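Local coordinates for protein cytochrome c'' (Methylophilus methylotrophus, PDB 1GU2) that binds heme c covalently and probably carries electrons as a small monomeric cytochrome, at residues K32-R37 with A47-C52. Numbering follows the deposited sequence.
Sequences KIFFNR and AACASC. With HEC (heme c), chain C.
Phe35 and Cys49 meet at the apolar centre, ring atom CD1 of Phe35 lying 3.5 Å from CB of Cys49. With CG anti to the backbone N (chi1 -177°), the Phe35 ring reaches across to the start of helix 49-53, one face turned to the backbone of Ala50. The Cys49 sulfur, bonded to heme CAB, also makes an oblique sulfur-aromatic contact with the Phe34 ring, 4.8 Å from its centroid, while Phe34 CE1 packs against heme methyl CMB at 3.7 Å. Cys49, Cys52 and the axial ligand His53 form the CXXCH heme-attachment motif of c-type cytochromes, and Phe35 also lies beside His53.

Farther out the backbones join. Ala50 N donates to Phe35 O at 3.1 Å, nearly along the C=O axis (163°) but bent at the hydrogen (140°). A water bridges the two segments, accepting from Cys49 N and lying within hydrogen-bonding distance of Phe34 O and Arg37 O. At the polar edge Asn36 OD1 rests 3.7 Å from Ala50 CB, and its ND2 donates to Lys32 O at 2.9 Å, from the face opposite Asn36 N. Losing this amide to an alanine would probably leave Lys32 O one donor fewer and open a gap beside Ala50 CB. The end of helix 28-36 packs directly on the start of helix 49-53, the 39-40/46-47 hairpin linking them in the chain, with Phe34 also touching Glu108 of helix 106-118.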
loop_
_atom_site.group_PDB
_atom_site.type_symbol
_atom_site.label_atom_id
_atom_site.label_comp_id
_atom_site.label_asym_id
_atom_site.label_seq_id
_atom_site.Cartn_x
_atom_site.Cartn_y
_atom_site.Cartn_z
ATOM N N LYS A 32 -4.234 7.181 2.641
ATOM C CA LYS A 32 -3.952 7.140 4.049
ATOM C C LYS A 32 -5.111 6.525 4.850
ATOM O O LYS A 32 -4.922 5.716 5.772
ATOM C CB LYS A 32 -3.617 8.578 4.552
ATOM C CG LYS A 32 -3.259 8.620 6.012
ATOM C CD LYS A 32 -2.931 10.033 6.472
ATOM C CE LYS A 32 -2.249 10.030 7.820
ATOM N NZ LYS A 32 -1.520 11.297 8.034
ATOM N N ILE A 33 -6.361 6.887 4.499
ATOM C CA ILE A 33 -7.505 6.285 5.181
ATOM C C ILE A 33 -7.534 4.799 4.935
ATOM O O ILE A 33 -7.783 4.050 5.896
ATOM C CB ILE A 33 -8.797 6.962 4.715
ATOM C CG1 ILE A 33 -8.936 8.383 5.231
ATOM C CG2 ILE A 33 -10.014 6.102 5.093
ATOM C CD1 ILE A 33 -10.017 9.210 4.577
ATOM N N PHE A 34 -7.273 4.347 3.727
ATOM C CA PHE A 34 -7.249 2.933 3.394
ATOM C C PHE A 34 -6.209 2.217 4.256
ATOM O O PHE A 34 -6.439 1.135 4.784
ATOM C CB PHE A 34 -6.935 2.807 1.913
ATOM C CG PHE A 34 -6.561 1.425 1.422
ATOM C CD1 PHE A 34 -5.206 1.095 1.288
ATOM C CD2 PHE A 34 -7.538 0.498 1.096
ATOM C CE1 PHE A 34 -4.822 -0.132 0.793
ATOM C CE2 PHE A 34 -7.153 -0.745 0.596
ATOM C CZ PHE A 34 -5.808 -1.026 0.486
ATOM N N PHE A 35 -5.032 2.801 4.439
ATOM C CA PHE A 35 -3.918 2.196 5.191
ATOM C C PHE A 35 -4.235 2.027 6.666
ATOM O O PHE A 35 -3.790 1.050 7.269
ATOM C CB PHE A 35 -2.678 3.073 4.974
ATOM C CG PHE A 35 -1.408 2.589 5.617
ATOM C CD1 PHE A 35 -0.770 1.417 5.202
ATOM C CD2 PHE A 35 -0.833 3.303 6.666
ATOM C CE1 PHE A 35 0.395 0.968 5.819
ATOM C CE2 PHE A 35 0.343 2.885 7.287
ATOM C CZ PHE A 35 0.950 1.710 6.855
ATOM N N ASN A 36 -4.984 2.975 7.230
ATOM C CA ASN A 36 -5.312 2.962 8.655
ATOM C C ASN A 36 -6.656 2.388 8.993
ATOM O O ASN A 36 -6.960 2.175 10.174
ATOM C CB ASN A 36 -5.200 4.395 9.218
ATOM C CG ASN A 36 -3.748 4.838 9.246
ATOM O OD1 ASN A 36 -2.988 4.490 10.130
ATOM N ND2 ASN A 36 -3.359 5.658 8.255
ATOM N N ARG A 37 -7.510 2.139 8.020
ATOM C CA ARG A 37 -8.893 1.754 8.301
ATOM C C ARG A 37 -8.969 0.402 8.948
ATOM O O ARG A 37 -8.351 -0.545 8.486
ATOM C CB ARG A 37 -9.690 1.725 6.985
ATOM C CG ARG A 37 -11.114 1.208 7.215
ATOM C CD ARG A 37 -11.913 1.062 5.953
ATOM N NE ARG A 37 -11.611 1.898 4.863
ATOM C CZ ARG A 37 -11.252 2.221 3.646
ATOM N NH1 ARG A 37 -11.207 3.512 3.243
ATOM N NH2 ARG A 37 -10.896 1.326 2.716
ATOM N N ALA A 47 -8.550 -5.422 12.175
ATOM C CA ALA A 47 -7.132 -5.205 11.816
ATOM C C ALA A 47 -7.079 -4.093 10.767
ATOM O O ALA A 47 -8.096 -3.742 10.204
ATOM C CB ALA A 47 -6.476 -6.469 11.271
ATOM N N ALA A 48 -5.891 -3.572 10.533
ATOM C CA ALA A 48 -5.638 -2.556 9.500
ATOM C C ALA A 48 -4.283 -2.845 8.875
ATOM O O ALA A 48 -3.463 -3.555 9.468
ATOM C CB ALA A 48 -5.603 -1.146 10.082
ATOM N N CYS A 49 -4.004 -2.275 7.717
ATOM C CA CYS A 49 -2.631 -2.367 7.192
ATOM C C CYS A 49 -1.605 -1.894 8.264
ATOM O O CYS A 49 -0.534 -2.481 8.410
ATOM C CB CYS A 49 -2.451 -1.533 5.935
ATOM S SG CYS A 49 -3.717 -1.728 4.660
ATOM N N ALA A 50 -1.982 -0.830 8.961
ATOM C CA ALA A 50 -1.152 -0.271 10.012
ATOM C C ALA A 50 -0.907 -1.203 11.197
ATOM O O ALA A 50 0.020 -0.981 11.988
ATOM C CB ALA A 50 -1.810 1.027 10.515
ATOM N N SER A 51 -1.711 -2.270 11.337
ATOM C CA SER A 51 -1.487 -3.221 12.416
ATOM C C SER A 51 -0.100 -3.831 12.331
ATOM O O SER A 51 0.517 -4.058 13.357
ATOM C CB SER A 51 -2.501 -4.349 12.387
ATOM O OG SER A 51 -3.830 -3.883 12.585
ATOM N N CYS A 52 0.344 -4.109 11.096
ATOM C CA CYS A 52 1.662 -4.680 10.865
ATOM C C CYS A 52 2.658 -3.634 10.409
ATOM O O CYS A 52 3.839 -3.706 10.741
ATOM C CB CYS A 52 1.577 -5.801 9.818
ATOM S SG CYS A 52 0.619 -7.189 10.444
HETATM FE FE HEC C . 1.729 -5.734 4.086
HETATM C CHA HEC C . 4.640 -6.476 2.445
HETATM C CHB HEC C . 1.090 -3.278 1.807
HETATM C CHC HEC C . -1.405 -5.345 5.441
HETATM C CHD HEC C . 2.563 -7.951 6.569
HETATM N NA HEC C . 2.690 -4.975 2.500
HETATM C C1A HEC C . 3.901 -5.419 1.942
HETATM C C2A HEC C . 4.220 -4.631 0.784
HETATM C C3A HEC C . 3.256 -3.708 0.637
HETATM C C4A HEC C . 2.282 -3.943 1.675
HETATM C CMA HEC C . 3.134 -2.613 -0.453
HETATM C CAA HEC C . 5.463 -4.836 -0.099
HETATM C CBA HEC C . 5.187 -5.767 -1.294
HETATM C CGA HEC C . 6.399 -5.982 -2.134
HETATM O O1A HEC C . 6.526 -7.078 -2.724
HETATM O O2A HEC C . 7.261 -5.095 -2.246
HETATM N NB HEC C . 0.155 -4.555 3.683
HETATM C C1B HEC C . 0.061 -3.620 2.690
HETATM C C2B HEC C . -1.288 -3.069 2.668
HETATM C C3B HEC C . -1.992 -3.670 3.668
HETATM C C4B HEC C . -1.076 -4.579 4.318
HETATM C CMB HEC C . -1.807 -2.009 1.680
HETATM C CAB HEC C . -3.459 -3.455 4.107
HETATM C CBB HEC C . -4.434 -3.748 2.969
HETATM N NC HEC C . 0.784 -6.485 5.685
HETATM C C1C HEC C . -0.511 -6.171 6.104
HETATM C C2C HEC C . -0.775 -6.816 7.372
HETATM C C3C HEC C . 0.340 -7.531 7.708
HETATM C C4C HEC C . 1.304 -7.338 6.661
HETATM C CMC HEC C . -2.095 -6.605 8.141
HETATM C CAC HEC C . 0.654 -8.323 8.977
HETATM C CBC HEC C . -0.347 -9.441 9.250
HETATM N ND HEC C . 3.274 -6.944 4.428
HETATM C C1D HEC C . 3.428 -7.827 5.507
HETATM C C2D HEC C . 4.574 -8.669 5.292
HETATM C C3D HEC C . 5.056 -8.385 4.045
HETATM C C4D HEC C . 4.332 -7.229 3.565
HETATM C CMD HEC C . 5.106 -9.723 6.279
HETATM C CAD HEC C . 6.135 -9.197 3.283
HETATM C CBD HEC C . 7.569 -8.936 3.809
HETATM C CGD HEC C . 8.276 -7.787 3.121
HETATM O O1D HEC C . 9.247 -7.201 3.681
HETATM O O2D HEC C . 7.900 -7.443 1.970
HETATM O O HOH W 1 -6.409 -1.057 6.630
#